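Local coordinates for Tol-Pal system protein TolB (Acinetobacter baumannii, PDB 7MX5), which probably works in the periplasm as part of the Tol-Pal system, which helps the outer membrane invaginate during cell division and keeps it intact, at residues A[297-306]-A[316-327]; A[337-345]-A[375-383]. All blocks are in the same frame, centred on the assembly; numbering follows the deposited sequence.

Contact 1 of 2, residues A[297-306]-A[316-327]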
ATOM      1  N   LEU A 297      17.554 -15.661   3.396  1.00 34.02           N
ATOM      2  CA  LEU A 297      16.654 -15.189   4.441  1.00 43.02           C
ATOM      3  C   LEU A 297      15.498 -16.135   4.715  1.00 33.50           C
ATOM      4  O   LEU A 297      15.089 -16.283   5.869  1.00 36.75           O
ATOM      5  CB  LEU A 297      16.094 -13.809   4.074  1.00 31.81           C
ATOM      6  CG  LEU A 297      17.084 -12.644   4.093  1.00 43.62           C
ATOM      7  CD1 LEU A 297      16.406 -11.359   3.636  1.00 37.55           C
ATOM      8  CD2 LEU A 297      17.684 -12.474   5.481  1.00 28.28           C
ATOM      9  N   THR A 298      14.959 -16.781   3.685  1.00 33.80           N
ATOM     10  CA  THR A 298      13.803 -17.656   3.824  1.00 49.02           C
ATOM     11  C   THR A 298      14.245 -19.112   3.765  1.00 43.63           C
ATOM     12  O   THR A 298      14.936 -19.520   2.826  1.00 37.82           O
ATOM     13  CB  THR A 298      12.773 -17.375   2.728  1.00 35.12           C
ATOM     14  OG1 THR A 298      13.411 -17.424   1.445  1.00 27.60           O
ATOM     15  CG2 THR A 298      12.150 -16.001   2.926  1.00 27.15           C
ATOM     16  N   PHE A 299      13.841 -19.891   4.769  1.00 44.01           N
ATOM     17  CA  PHE A 299      14.198 -21.297   4.855  1.00 46.01           C
ATOM     18  C   PHE A 299      13.000 -22.234   4.896  1.00 56.53           C
ATOM     19  O   PHE A 299      13.184 -23.446   4.736  1.00 61.39           O
ATOM     20  CB  PHE A 299      15.071 -21.553   6.095  1.00 53.55           C
ATOM     21  CG  PHE A 299      16.348 -20.763   6.111  1.00 49.07           C
ATOM     22  CD1 PHE A 299      17.469 -21.220   5.440  1.00 39.49           C
ATOM     23  CD2 PHE A 299      16.425 -19.561   6.795  1.00 52.09           C
ATOM     24  CE1 PHE A 299      18.646 -20.494   5.453  1.00 47.93           C
ATOM     25  CE2 PHE A 299      17.597 -18.831   6.811  1.00 49.56           C
ATOM     26  CZ  PHE A 299      18.709 -19.298   6.139  1.00 51.60           C
ATOM     27  N   LYS A 300      11.792 -21.720   5.102  1.00 47.90           N
ATOM     28  CA  LYS A 300      10.601 -22.554   5.191  1.00 60.95           C
ATOM     29  C   LYS A 300       9.998 -22.754   3.806  1.00 53.90           C
ATOM     30  O   LYS A 300       9.826 -21.792   3.052  1.00 50.35           O
ATOM     31  CB  LYS A 300       9.570 -21.922   6.129  1.00 58.30           C
ATOM     32  CG  LYS A 300      10.052 -21.751   7.558  1.00 61.68           C
ATOM     33  CD  LYS A 300       8.894 -21.799   8.542  1.00 59.56           C
ATOM     34  CE  LYS A 300       9.361 -21.512   9.960  1.00 68.14           C
ATOM     35  NZ  LYS A 300       8.499 -20.505  10.639  1.00 71.40           N
ATOM     36  N   GLY A 301       9.685 -24.005   3.478  1.00 68.34           N
ATOM     37  CA  GLY A 301       9.006 -24.312   2.237  1.00 66.50           C
ATOM     38  C   GLY A 301       9.944 -24.439   1.052  1.00 61.45           C
ATOM     39  O   GLY A 301      11.155 -24.230   1.134  1.00 58.40           O
ATOM     40  N   SER A 302       9.348 -24.792  -0.085  1.00 49.99           N
ATOM     41  CA  SER A 302      10.071 -24.977  -1.334  1.00 54.02           C
ATOM     42  C   SER A 302       9.980 -23.770  -2.257  1.00 47.52           C
ATOM     43  O   SER A 302      10.530 -23.810  -3.361  1.00 48.16           O
ATOM     44  CB  SER A 302       9.548 -26.217  -2.063  1.00 48.41           C
ATOM     45  OG  SER A 302       8.155 -26.369  -1.851  1.00 73.22           O
ATOM     46  N   PHE A 303       9.302 -22.705  -1.838  1.00 42.40           N
ATOM     47  CA  PHE A 303       9.098 -21.546  -2.700  1.00 44.04           C
ATOM     48  C   PHE A 303       8.883 -20.316  -1.833  1.00 38.50           C
ATOM     49  O   PHE A 303       7.892 -20.235  -1.102  1.00 46.24           O
ATOM     50  CB  PHE A 303       7.905 -21.768  -3.634  1.00 49.25           C
ATOM     51  CG  PHE A 303       7.713 -20.679  -4.657  1.00 42.30           C
ATOM     52  CD1 PHE A 303       7.043 -19.510  -4.333  1.00 40.34           C
ATOM     53  CD2 PHE A 303       8.188 -20.835  -5.947  1.00 39.94           C
ATOM     54  CE1 PHE A 303       6.864 -18.512  -5.273  1.00 43.44           C
ATOM     55  CE2 PHE A 303       8.011 -19.842  -6.893  1.00 29.12           C
ATOM     56  CZ  PHE A 303       7.348 -18.679  -6.555  1.00 33.05           C
ATOM     57  N   ASN A 304       9.813 -19.369  -1.919  1.00 33.24           N
ATOM     58  CA  ASN A 304       9.676 -18.061  -1.289  1.00 29.35           C
ATOM     59  C   ASN A 304      10.233 -17.032  -2.258  1.00 40.41           C
ATOM     60  O   ASN A 304      11.401 -17.117  -2.645  1.00 39.23           O
ATOM     61  CB  ASN A 304      10.412 -18.002   0.053  1.00 26.86           C
ATOM     62  CG  ASN A 304       9.872 -18.999   1.060  1.00 34.25           C
ATOM     63  OD1 ASN A 304       9.007 -18.671   1.872  1.00 40.34           O
ATOM     64  ND2 ASN A 304      10.384 -20.223   1.014  1.00 32.66           N
ATOM     65  N   ALA A 305       9.404 -16.072  -2.658  1.00 36.11           N
ATOM     66  CA  ALA A 305       9.801 -15.154  -3.716  1.00 35.21           C
ATOM     67  C   ALA A 305       9.004 -13.864  -3.598  1.00 38.76           C
ATOM     68  O   ALA A 305       8.050 -13.764  -2.823  1.00 34.26           O
ATOM     69  CB  ALA A 305       9.602 -15.787  -5.095  1.00 30.57           C
ATOM     70  N   ARG A 306       9.421 -12.872  -4.389  1.00 35.29           N
ATOM     71  CA  ARG A 306       8.721 -11.592  -4.508  1.00 42.23           C
ATOM     72  C   ARG A 306       8.586 -10.906  -3.149  1.00 36.36           C
ATOM     73  O   ARG A 306       7.507 -10.463  -2.752  1.00 33.41           O
ATOM     74  CB  ARG A 306       7.355 -11.771  -5.177  1.00 32.87           C
ATOM     75  CG  ARG A 306       7.416 -11.978  -6.688  1.00 44.10           C
ATOM     76  CD  ARG A 306       7.726 -13.422  -7.055  1.00 31.86           C
ATOM     77  NE  ARG A 306       8.608 -13.520  -8.212  1.00 46.12           N
ATOM     78  CZ  ARG A 306       9.022 -14.663  -8.746  1.00 51.51           C
ATOM     79  NH1 ARG A 306       8.645 -15.832  -8.255  1.00 57.49           N
ATOM     80  NH2 ARG A 306       9.833 -14.631  -9.799  1.00 63.80           N
ATOM     81  N   ILE A 316       8.868  -8.794   6.218  1.00 39.36           N
ATOM     82  CA  ILE A 316       8.968  -9.096   4.795  1.00 27.28           C
ATOM     83  C   ILE A 316       7.632  -9.664   4.337  1.00 33.35           C
ATOM     84  O   ILE A 316       7.175 -10.684   4.866  1.00 40.73           O
ATOM     85  CB  ILE A 316      10.098 -10.094   4.489  1.00 31.81           C
ATOM     86  CG1 ILE A 316      11.467  -9.449   4.702  1.00 40.81           C
ATOM     87  CG2 ILE A 316       9.972 -10.618   3.064  1.00 31.28           C
ATOM     88  CD1 ILE A 316      12.624 -10.413   4.525  1.00 34.97           C
ATOM     89  N   ALA A 317       7.010  -9.010   3.361  1.00 28.77           N
ATOM     90  CA  ALA A 317       5.847  -9.554   2.675  1.00 34.13           C
ATOM     91  C   ALA A 317       6.318 -10.253   1.408  1.00 30.86           C
ATOM     92  O   ALA A 317       7.045  -9.662   0.604  1.00 36.89           O
ATOM     93  CB  ALA A 317       4.833  -8.459   2.338  1.00 26.52           C
ATOM     94  N   LEU A 318       5.912 -11.508   1.236  1.00 27.55           N
ATOM     95  CA  LEU A 318       6.443 -12.326   0.156  1.00 39.27           C
ATOM     96  C   LEU A 318       5.361 -13.262  -0.359  1.00 31.36           C
ATOM     97  O   LEU A 318       4.256 -13.337   0.185  1.00 26.49           O
ATOM     98  CB  LEU A 318       7.663 -13.130   0.616  1.00 33.36           C
ATOM     99  CG  LEU A 318       7.400 -14.211   1.670  1.00 36.09           C
ATOM    100  CD1 LEU A 318       8.320 -15.400   1.457  1.00 37.34           C
ATOM    101  CD2 LEU A 318       7.563 -13.658   3.080  1.00 24.03           C
ATOM    102  N   VAL A 319       5.698 -13.979  -1.427  1.00 28.43           N
ATOM    103  CA  VAL A 319       4.855 -15.032  -1.977  1.00 33.89           C
ATOM    104  C   VAL A 319       5.426 -16.366  -1.517  1.00 36.59           C
ATOM    105  O   VAL A 319       6.585 -16.688  -1.807  1.00 34.60           O
ATOM    106  CB  VAL A 319       4.783 -14.955  -3.510  1.00 33.49           C
ATOM    107  CG1 VAL A 319       4.277 -16.269  -4.088  1.00 34.78           C
ATOM    108  CG2 VAL A 319       3.888 -13.806  -3.936  1.00 23.72           C
ATOM    109  N   HIS A 320       4.618 -17.136  -0.793  1.00 37.42           N
ATOM    110  CA  HIS A 320       5.050 -18.383  -0.180  1.00 42.92           C
ATOM    111  C   HIS A 320       4.216 -19.527  -0.734  1.00 49.36           C
ATOM    112  O   HIS A 320       2.988 -19.420  -0.823  1.00 56.18           O
ATOM    113  CB  HIS A 320       4.917 -18.307   1.344  1.00 40.89           C
ATOM    114  CG  HIS A 320       5.441 -19.511   2.061  1.00 52.61           C
ATOM    115  ND1 HIS A 320       6.774 -19.668   2.376  1.00 54.07           N
ATOM    116  CD2 HIS A 320       4.810 -20.610   2.537  1.00 53.58           C
ATOM    117  CE1 HIS A 320       6.942 -20.816   3.009  1.00 60.46           C
ATOM    118  NE2 HIS A 320       5.765 -21.407   3.119  1.00 63.01           N
ATOM    119  N   ARG A 321       4.881 -20.619  -1.109  1.00 46.81           N
ATOM    120  CA  ARG A 321       4.220 -21.775  -1.712  1.00 54.31           C
ATOM    121  C   ARG A 321       4.694 -23.054  -1.039  1.00 66.19           C
ATOM    122  O   ARG A 321       5.736 -23.614  -1.409  1.00 65.95           O
ATOM    123  CB  ARG A 321       4.478 -21.837  -3.216  1.00 55.25           C
ATOM    124  CG  ARG A 321       3.239 -22.060  -4.053  1.00 59.56           C
ATOM    125  CD  ARG A 321       3.310 -23.355  -4.843  1.00 58.75           C
ATOM    126  NE  ARG A 321       4.393 -23.347  -5.819  1.00 68.81           N
ATOM    127  CZ  ARG A 321       4.218 -23.452  -7.130  1.00 70.45           C
ATOM    128  NH1 ARG A 321       3.011 -23.559  -7.660  1.00 65.76           N
ATOM    129  NH2 ARG A 321       5.282 -23.449  -7.927  1.00 64.61           N
ATOM    130  N   PRO A 322       3.964 -23.544  -0.041  1.00 73.04           N
ATOM    131  CA  PRO A 322       4.210 -24.910   0.437  1.00 82.50           C
ATOM    132  C   PRO A 322       3.938 -25.899  -0.686  1.00 88.38           C
ATOM    133  O   PRO A 322       2.902 -25.834  -1.352  1.00 91.26           O
ATOM    134  CB  PRO A 322       3.227 -25.082   1.603  1.00 76.61           C
ATOM    135  CG  PRO A 322       2.588 -23.762   1.834  1.00 74.91           C
ATOM    136  CD  PRO A 322       2.921 -22.833   0.719  1.00 72.27           C
ATOM    137  N   SER A 323       4.886 -26.820  -0.894  1.00103.93           N
ATOM    138  CA  SER A 323       4.859 -27.694  -2.065  1.00118.11           C
ATOM    139  C   SER A 323       3.544 -28.447  -2.222  1.00116.33           C
ATOM    140  O   SER A 323       3.229 -28.897  -3.331  1.00112.23           O
ATOM    141  CB  SER A 323       6.018 -28.694  -1.997  1.00110.50           C
ATOM    142  OG  SER A 323       5.805 -29.656  -0.980  1.00116.30           O
ATOM    143  N   GLY A 324       2.770 -28.593  -1.151  1.00 99.75           N
ATOM    144  CA  GLY A 324       1.479 -29.242  -1.246  1.00 98.78           C
ATOM    145  C   GLY A 324       0.410 -28.364  -1.866  1.00105.08           C
ATOM    146  O   GLY A 324      -0.362 -28.824  -2.711  1.00102.88           O
ATOM    147  N   SER A 325       0.359 -27.095  -1.462  1.00101.78           N
ATOM    148  CA  SER A 325      -0.676 -26.172  -1.895  1.00 99.39           C
ATOM    149  C   SER A 325      -0.092 -25.119  -2.844  1.00 91.09           C
ATOM    150  O   SER A 325       1.013 -25.288  -3.379  1.00 92.41           O
ATOM    151  CB  SER A 325      -1.344 -25.555  -0.663  1.00101.74           C
ATOM    152  OG  SER A 325      -2.691 -25.210  -0.935  1.00 96.69           O
ATOM    153  N   ASN A 326      -0.833 -24.028  -3.045  1.00 78.59           N
ATOM    154  CA  ASN A 326      -0.500 -23.012  -4.028  1.00 74.01           C
ATOM    155  C   ASN A 326       0.060 -21.761  -3.346  1.00 66.43           C
ATOM    156  O   ASN A 326       0.510 -21.813  -2.192  1.00 58.87           O
ATOM    157  CB  ASN A 326      -1.740 -22.716  -4.875  1.00 71.92           C
ATOM    158  CG  ASN A 326      -2.024 -23.806  -5.887  1.00 91.00           C
ATOM    159  OD1 ASN A 326      -2.220 -24.967  -5.527  1.00100.64           O
ATOM    160  ND2 ASN A 326      -2.041 -23.440  -7.164  1.00 97.71           N
ATOM    161  N   TYR A 327       0.039 -20.641  -4.066  1.00 57.30           N
ATOM    162  CA  TYR A 327       0.698 -19.427  -3.608  1.00 47.31           C
ATOM    163  C   TYR A 327      -0.017 -18.836  -2.401  1.00 45.08           C
ATOM    164  O   TYR A 327      -1.250 -18.813  -2.334  1.00 45.66           O
ATOM    165  CB  TYR A 327       0.751 -18.397  -4.737  1.00 50.14           C
ATOM    166  CG  TYR A 327       1.534 -18.849  -5.949  1.00 41.10           C
ATOM    167  CD1 TYR A 327       2.882 -19.164  -5.852  1.00 42.25           C
ATOM    168  CD2 TYR A 327       0.921 -18.967  -7.189  1.00 57.66           C
ATOM    169  CE1 TYR A 327       3.600 -19.581  -6.957  1.00 43.18           C
ATOM    170  CE2 TYR A 327       1.631 -19.382  -8.301  1.00 50.58           C
ATOM    171  CZ  TYR A 327       2.970 -19.688  -8.179  1.00 46.56           C
ATOM    172  OH  TYR A 327       3.680 -20.101  -9.282  1.00 48.24           O
TER
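The ring of F303 has Y327 over one face, CE1 of the tyrosine standing 3.8 Å from CE1 of the phenylalanine, while CG1 of V319 comes in at its edge, near the ring plane. The two aromatic planes are turned 57° apart, an oblique pairing. With CG anti to its backbone N (chi1 -174°), F303 reaches over to the V319 and R321 side chains, and CB of R321 packs 3.5 Å from CB of F303. The arginine then bends at chi2 and chi3, which brings its guanidinium group face-on to CE1 of Y327; its attraction to the F303 ring is weak at most.

The second flat group, the imidazole of H320, has two oxygens at its edge: OD1 of N304, to which ND1 donates a bond modelled at a doubtfully short 2.5 Å, and the carbonyl O of K300, 3.0 Å from CE1. N304 runs parallel beside H320, its amide plane turned 54° from the imidazole. ND2 of N304 donates to O of K300 and also bonds Q283, so the amide is held at both ends and ties the 297-303 loop to the strand that follows.

All this decorates the open end of the 304-309/315-320 hairpin, the first two strands of one four-stranded blade of the TolB beta-propeller. A305 and V319 form the hydrogen-bonded antiparallel pair, N of V319 giving 2.7 Å to O of A305; N304 and H320 are the adjacent non-hydrogen-bonded pair. R321 N continues the pattern to O of F303.

On the N304-H320 face, CD1 of L318 lies 3.6 Å from CB of N304 and meets CG2 of T298 tip to tip, while the T298 hydroxyl bonds I284 and Q283. Further along, CD1 of L297 touches CD1 of I316.

Contact 2 of 2, residues A[337-345]-A[375-383]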
ATOM      1  N   GLY A 337      12.772 -14.647  12.175  1.00 44.38           N
ATOM      2  CA  GLY A 337      12.587 -15.634  11.130  1.00 44.00           C
ATOM      3  C   GLY A 337      11.245 -16.327  11.129  1.00 46.15           C
ATOM      4  O   GLY A 337      11.047 -17.253  10.335  1.00 46.55           O
ATOM      5  N   ILE A 338      10.316 -15.912  11.989  1.00 39.56           N
ATOM      6  CA  ILE A 338       9.008 -16.552  12.062  1.00 52.39           C
ATOM      7  C   ILE A 338       8.198 -16.167  10.830  1.00 52.96           C
ATOM      8  O   ILE A 338       7.971 -14.981  10.564  1.00 46.60           O
ATOM      9  CB  ILE A 338       8.277 -16.162  13.352  1.00 46.86           C
ATOM     10  CG1 ILE A 338       9.112 -16.539  14.579  1.00 50.10           C
ATOM     11  CG2 ILE A 338       6.917 -16.832  13.414  1.00 45.41           C
ATOM     12  CD1 ILE A 338       9.612 -17.967  14.569  1.00 53.17           C
ATOM     13  N   VAL A 339       7.756 -17.170  10.075  1.00 52.96           N
ATOM     14  CA  VAL A 339       6.990 -16.961   8.852  1.00 49.60           C
ATOM     15  C   VAL A 339       5.510 -17.066   9.191  1.00 48.12           C
ATOM     16  O   VAL A 339       5.059 -18.077   9.745  1.00 49.78           O
ATOM     17  CB  VAL A 339       7.382 -17.974   7.764  1.00 58.46           C
ATOM     18  CG1 VAL A 339       6.312 -18.035   6.682  1.00 61.24           C
ATOM     19  CG2 VAL A 339       8.730 -17.613   7.166  1.00 45.17           C
ATOM     20  N   ASN A 340       4.752 -16.025   8.857  1.00 53.64           N
ATOM     21  CA  ASN A 340       3.315 -15.965   9.106  1.00 56.66           C
ATOM     22  C   ASN A 340       2.592 -15.996   7.766  1.00 47.58           C
ATOM     23  O   ASN A 340       2.699 -15.053   6.976  1.00 52.05           O
ATOM     24  CB  ASN A 340       2.951 -14.706   9.891  1.00 58.24           C
ATOM     25  CG  ASN A 340       1.451 -14.470   9.962  1.00 64.20           C
ATOM     26  OD1 ASN A 340       0.654 -15.399   9.835  1.00 71.12           O
ATOM     27  ND2 ASN A 340       1.062 -13.218  10.173  1.00 67.86           N
ATOM     28  N   ILE A 341       1.852 -17.071   7.517  1.00 34.24           N
ATOM     29  CA  ILE A 341       1.037 -17.172   6.311  1.00 47.31           C
ATOM     30  C   ILE A 341      -0.221 -16.337   6.510  1.00 44.07           C
ATOM     31  O   ILE A 341      -0.975 -16.547   7.465  1.00 47.62           O
ATOM     32  CB  ILE A 341       0.689 -18.633   5.993  1.00 54.54           C
ATOM     33  CG1 ILE A 341       1.958 -19.416   5.641  1.00 47.78           C
ATOM     34  CG2 ILE A 341      -0.328 -18.700   4.860  1.00 50.25           C
ATOM     35  CD1 ILE A 341       1.715 -20.640   4.782  1.00 64.59           C
ATOM     36  N   LEU A 342      -0.448 -15.384   5.607  1.00 35.19           N
ATOM     37  CA  LEU A 342      -1.556 -14.446   5.736  1.00 45.28           C
ATOM     38  C   LEU A 342      -2.814 -14.932   5.021  1.00 38.48           C
ATOM     39  O   LEU A 342      -3.900 -14.942   5.611  1.00 45.44           O
ATOM     40  CB  LEU A 342      -1.144 -13.075   5.193  1.00 43.43           C
ATOM     41  CG  LEU A 342      -1.652 -11.837   5.931  1.00 47.42           C
ATOM     42  CD1 LEU A 342      -1.586 -12.045   7.435  1.00 44.71           C
ATOM     43  CD2 LEU A 342      -0.846 -10.618   5.520  1.00 30.25           C
ATOM     44  N   THR A 343      -2.683 -15.341   3.760  1.00 37.33           N
ATOM     45  CA  THR A 343      -3.834 -15.662   2.929  1.00 36.16           C
ATOM     46  C   THR A 343      -3.387 -16.378   1.661  1.00 40.53           C
ATOM     47  O   THR A 343      -2.242 -16.201   1.221  1.00 44.88           O
ATOM     48  CB  THR A 343      -4.596 -14.383   2.567  1.00 45.22           C
ATOM     49  OG1 THR A 343      -5.696 -14.693   1.701  1.00 43.69           O
ATOM     50  CG2 THR A 343      -3.669 -13.397   1.868  1.00 29.31           C
ATOM     51  N   PRO A 344      -4.239 -17.197   1.051  1.00 42.91           N
ATOM     52  CA  PRO A 344      -3.936 -17.694  -0.295  1.00 51.08           C
ATOM     53  C   PRO A 344      -4.045 -16.575  -1.319  1.00 41.24           C
ATOM     54  O   PRO A 344      -4.740 -15.577  -1.122  1.00 42.63           O
ATOM     55  CB  PRO A 344      -4.994 -18.778  -0.540  1.00 45.81           C
ATOM     56  CG  PRO A 344      -5.702 -18.982   0.757  1.00 37.33           C
ATOM     57  CD  PRO A 344      -5.471 -17.780   1.608  1.00 42.89           C
ATOM     58  N   THR A 345      -3.331 -16.753  -2.428  1.00 42.89           N
ATOM     59  CA  THR A 345      -3.349 -15.788  -3.516  1.00 42.24           C
ATOM     60  C   THR A 345      -3.249 -16.523  -4.843  1.00 45.88           C
ATOM     61  O   THR A 345      -2.713 -17.633  -4.919  1.00 50.83           O
ATOM     62  CB  THR A 345      -2.213 -14.761  -3.392  1.00 41.96           C
ATOM     63  OG1 THR A 345      -2.239 -13.875  -4.519  1.00 34.49           O
ATOM     64  CG2 THR A 345      -0.863 -15.458  -3.328  1.00 32.52           C
ATOM     65  N   MET A 375      -4.946  -6.535   3.316  1.00 42.56           N
ATOM     66  CA  MET A 375      -5.092  -7.352   4.510  1.00 39.01           C
ATOM     67  C   MET A 375      -4.253  -6.778   5.640  1.00 41.00           C
ATOM     68  O   MET A 375      -3.151  -6.271   5.413  1.00 35.82           O
ATOM     69  CB  MET A 375      -4.674  -8.802   4.249  1.00 30.01           C
ATOM     70  CG  MET A 375      -5.840  -9.729   3.985  1.00 46.91           C
ATOM     71  SD  MET A 375      -5.477 -11.465   4.287  1.00 39.36           S
ATOM     72  CE  MET A 375      -5.584 -11.531   6.068  1.00 38.34           C
ATOM     73  N   SER A 376      -4.786  -6.855   6.855  1.00 43.95           N
ATOM     74  CA  SER A 376      -3.988  -6.550   8.030  1.00 35.57           C
ATOM     75  C   SER A 376      -2.927  -7.627   8.222  1.00 41.04           C
ATOM     76  O   SER A 376      -3.146  -8.805   7.924  1.00 38.88           O
ATOM     77  CB  SER A 376      -4.875  -6.445   9.270  1.00 38.91           C
ATOM     78  OG  SER A 376      -5.528  -7.674   9.536  1.00 39.62           O
ATOM     79  N   THR A 377      -1.761  -7.212   8.719  1.00 40.29           N
ATOM     80  CA  THR A 377      -0.635  -8.134   8.822  1.00 37.22           C
ATOM     81  C   THR A 377      -0.860  -9.225   9.862  1.00 44.36           C
ATOM     82  O   THR A 377      -0.134 -10.225   9.854  1.00 39.56           O
ATOM     83  CB  THR A 377       0.648  -7.367   9.143  1.00 35.63           C
ATOM     84  OG1 THR A 377       0.498  -6.674  10.388  1.00 52.03           O
ATOM     85  CG2 THR A 377       0.953  -6.368   8.039  1.00 38.49           C
ATOM     86  N   ASP A 378      -1.840  -9.065  10.749  1.00 41.54           N
ATOM     87  CA  ASP A 378      -2.146 -10.101  11.726  1.00 47.96           C
ATOM     88  C   ASP A 378      -3.156 -11.123  11.215  1.00 51.03           C
ATOM     89  O   ASP A 378      -3.314 -12.177  11.838  1.00 59.39           O
ATOM     90  CB  ASP A 378      -2.644  -9.473  13.036  1.00 53.46           C
ATOM     91  CG  ASP A 378      -3.878  -8.610  12.848  1.00 58.70           C
ATOM     92  OD1 ASP A 378      -4.358  -8.475  11.702  1.00 50.36           O
ATOM     93  OD2 ASP A 378      -4.366  -8.057  13.857  1.00 52.68           O
ATOM     94  N   GLY A 379      -3.837 -10.838  10.111  1.00 41.68           N
ATOM     95  CA  GLY A 379      -4.646 -11.830   9.435  1.00 39.21           C
ATOM     96  C   GLY A 379      -6.126 -11.848   9.756  1.00 44.62           C
ATOM     97  O   GLY A 379      -6.770 -12.876   9.523  1.00 61.56           O
ATOM     98  N   ARG A 380      -6.689 -10.751  10.268  1.00 44.47           N
ATOM     99  CA  ARG A 380      -8.104 -10.716  10.616  1.00 52.14           C
ATOM    100  C   ARG A 380      -8.928  -9.771   9.762  1.00 54.66           C
ATOM    101  O   ARG A 380     -10.160  -9.847   9.803  1.00 56.74           O
ATOM    102  CB  ARG A 380      -8.292 -10.292  12.076  1.00 51.16           C
ATOM    103  CG  ARG A 380      -7.584 -11.154  13.070  1.00 59.99           C
ATOM    104  CD  ARG A 380      -6.618 -10.290  13.830  1.00 65.31           C
ATOM    105  NE  ARG A 380      -7.270  -9.148  14.455  1.00 60.64           N
ATOM    106  CZ  ARG A 380      -7.417  -9.001  15.764  1.00 67.26           C
ATOM    107  NH1 ARG A 380      -6.972  -9.911  16.615  1.00 66.36           N
ATOM    108  NH2 ARG A 380      -8.022  -7.913  16.230  1.00 73.06           N
ATOM    109  N   PHE A 381      -8.295  -8.867   9.024  1.00 47.82           N
ATOM    110  CA  PHE A 381      -9.004  -7.870   8.237  1.00 47.79           C
ATOM    111  C   PHE A 381      -8.692  -8.089   6.767  1.00 40.56           C
ATOM    112  O   PHE A 381      -7.521  -8.106   6.375  1.00 40.72           O
ATOM    113  CB  PHE A 381      -8.618  -6.453   8.660  1.00 47.89           C
ATOM    114  CG  PHE A 381      -9.377  -5.388   7.936  1.00 45.11           C
ATOM    115  CD1 PHE A 381     -10.674  -5.074   8.305  1.00 49.56           C
ATOM    116  CD2 PHE A 381      -8.805  -4.713   6.872  1.00 52.41           C
ATOM    117  CE1 PHE A 381     -11.379  -4.100   7.634  1.00 48.51           C
ATOM    118  CE2 PHE A 381      -9.506  -3.737   6.197  1.00 57.00           C
ATOM    119  CZ  PHE A 381     -10.795  -3.434   6.577  1.00 56.72           C
ATOM    120  N   ARG A 382      -9.734  -8.262   5.961  1.00 42.87           N
ATOM    121  CA  ARG A 382      -9.595  -8.309   4.515  1.00 52.94           C
ATOM    122  C   ARG A 382     -10.393  -7.181   3.884  1.00 50.61           C
ATOM    123  O   ARG A 382     -11.531  -6.907   4.279  1.00 50.84           O
ATOM    124  CB  ARG A 382     -10.039  -9.654   3.934  1.00 48.98           C
ATOM    125  CG  ARG A 382      -9.083 -10.168   2.869  1.00 49.14           C
ATOM    126  CD  ARG A 382      -9.571 -11.438   2.211  1.00 63.53           C
ATOM    127  NE  ARG A 382      -9.323 -12.609   3.042  1.00 52.20           N
ATOM    128  CZ  ARG A 382     -10.270 -13.423   3.484  1.00 70.85           C
ATOM    129  NH1 ARG A 382     -11.542 -13.233   3.176  1.00 63.93           N
ATOM    130  NH2 ARG A 382      -9.933 -14.455   4.252  1.00 76.47           N
ATOM    131  N   MET A 383      -9.775  -6.531   2.904  1.00 45.65           N
ATOM    132  CA  MET A 383     -10.348  -5.406   2.183  1.00 45.84           C
ATOM    133  C   MET A 383     -10.148  -5.659   0.700  1.00 46.18           C
ATOM    134  O   MET A 383      -9.029  -5.956   0.269  1.00 46.17           O
ATOM    135  CB  MET A 383      -9.678  -4.098   2.614  1.00 56.07           C
ATOM    136  CG  MET A 383     -10.611  -2.921   2.783  1.00 60.05           C
ATOM    137  SD  MET A 383      -9.730  -1.463   3.376  1.00 72.92           S
ATOM    138  CE  MET A 383      -9.092  -0.791   1.846  1.00 63.12           C
TER
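L342 and T343 meet M375 and the S376-G379 turn where two sheets of the TolB beta-propeller pack face to face as neighbouring blades: strand 339-344 is the outermost strand of one, and strands 369-376 and 382-386 are neighbours in the next. The contact is therefore packing between blades, small in area and mostly van der Waals.

This packing has two centres. The first is L342, whose CD1 lies against the carbonyls of the turn, 3.4 Å from O of T377 and 3.6 Å from O of S376, as well as 3.7 Å from CA of G379, while CG is 3.9 Å from CE of M375. The leucine and methionine chains run antiparallel alongside one another. The second is the sulfur of M375: the chain bends at chi3 (78°), which swings CE toward L342 and leaves SD against T343, 3.5 Å from its CB. CG2 of T343 also lies against SD, and the two side chains cross at a slant. L342 and T343 both face V329 as a classic beta bulge, so that consecutive residues of the edge strand can both meet M375. V360 and Y362 of strand 359-366 continue the packing, touching L342 and T343 respectively.

Polar approaches are few. ND2 of N340 reaches to 3.2 Å from O of T377, a chi1 of 170° turning CG of the asparagine away from the backbone N.

Bonds inside the 375-383 segment set the shape that L342 packs on. S376 to G379 is a type I turn, closed by N of G379 on O of S376, and N of S376 pairs with O of F381. The S376 hydroxyl accepts from N of F381 and gives its proton to OD1 of D378 at 2.6 Å, meeting that oxygen nearly along its C-O axis.

Overall arrangement
Contact 1 comes first along the chain and is complete before contact 2 begins; their centres are about 13 Å apart. Both reach the antiparallel sheet 304-309, 315-320, 328-333, 339-344. Contact 1 joins its first two strands, whereas contact 2 sets its last strand against the next sheet, which holds 369-376 and 382-386. The two also touch directly: a probable hydrogen bond runs from N of T345 to O of Y327, and CD2 of H320 packs against CD1 of I341. Contact 1 thus holds strands together inside one blade and contact 2 packs that blade against the next, so they follow in succession round the propeller.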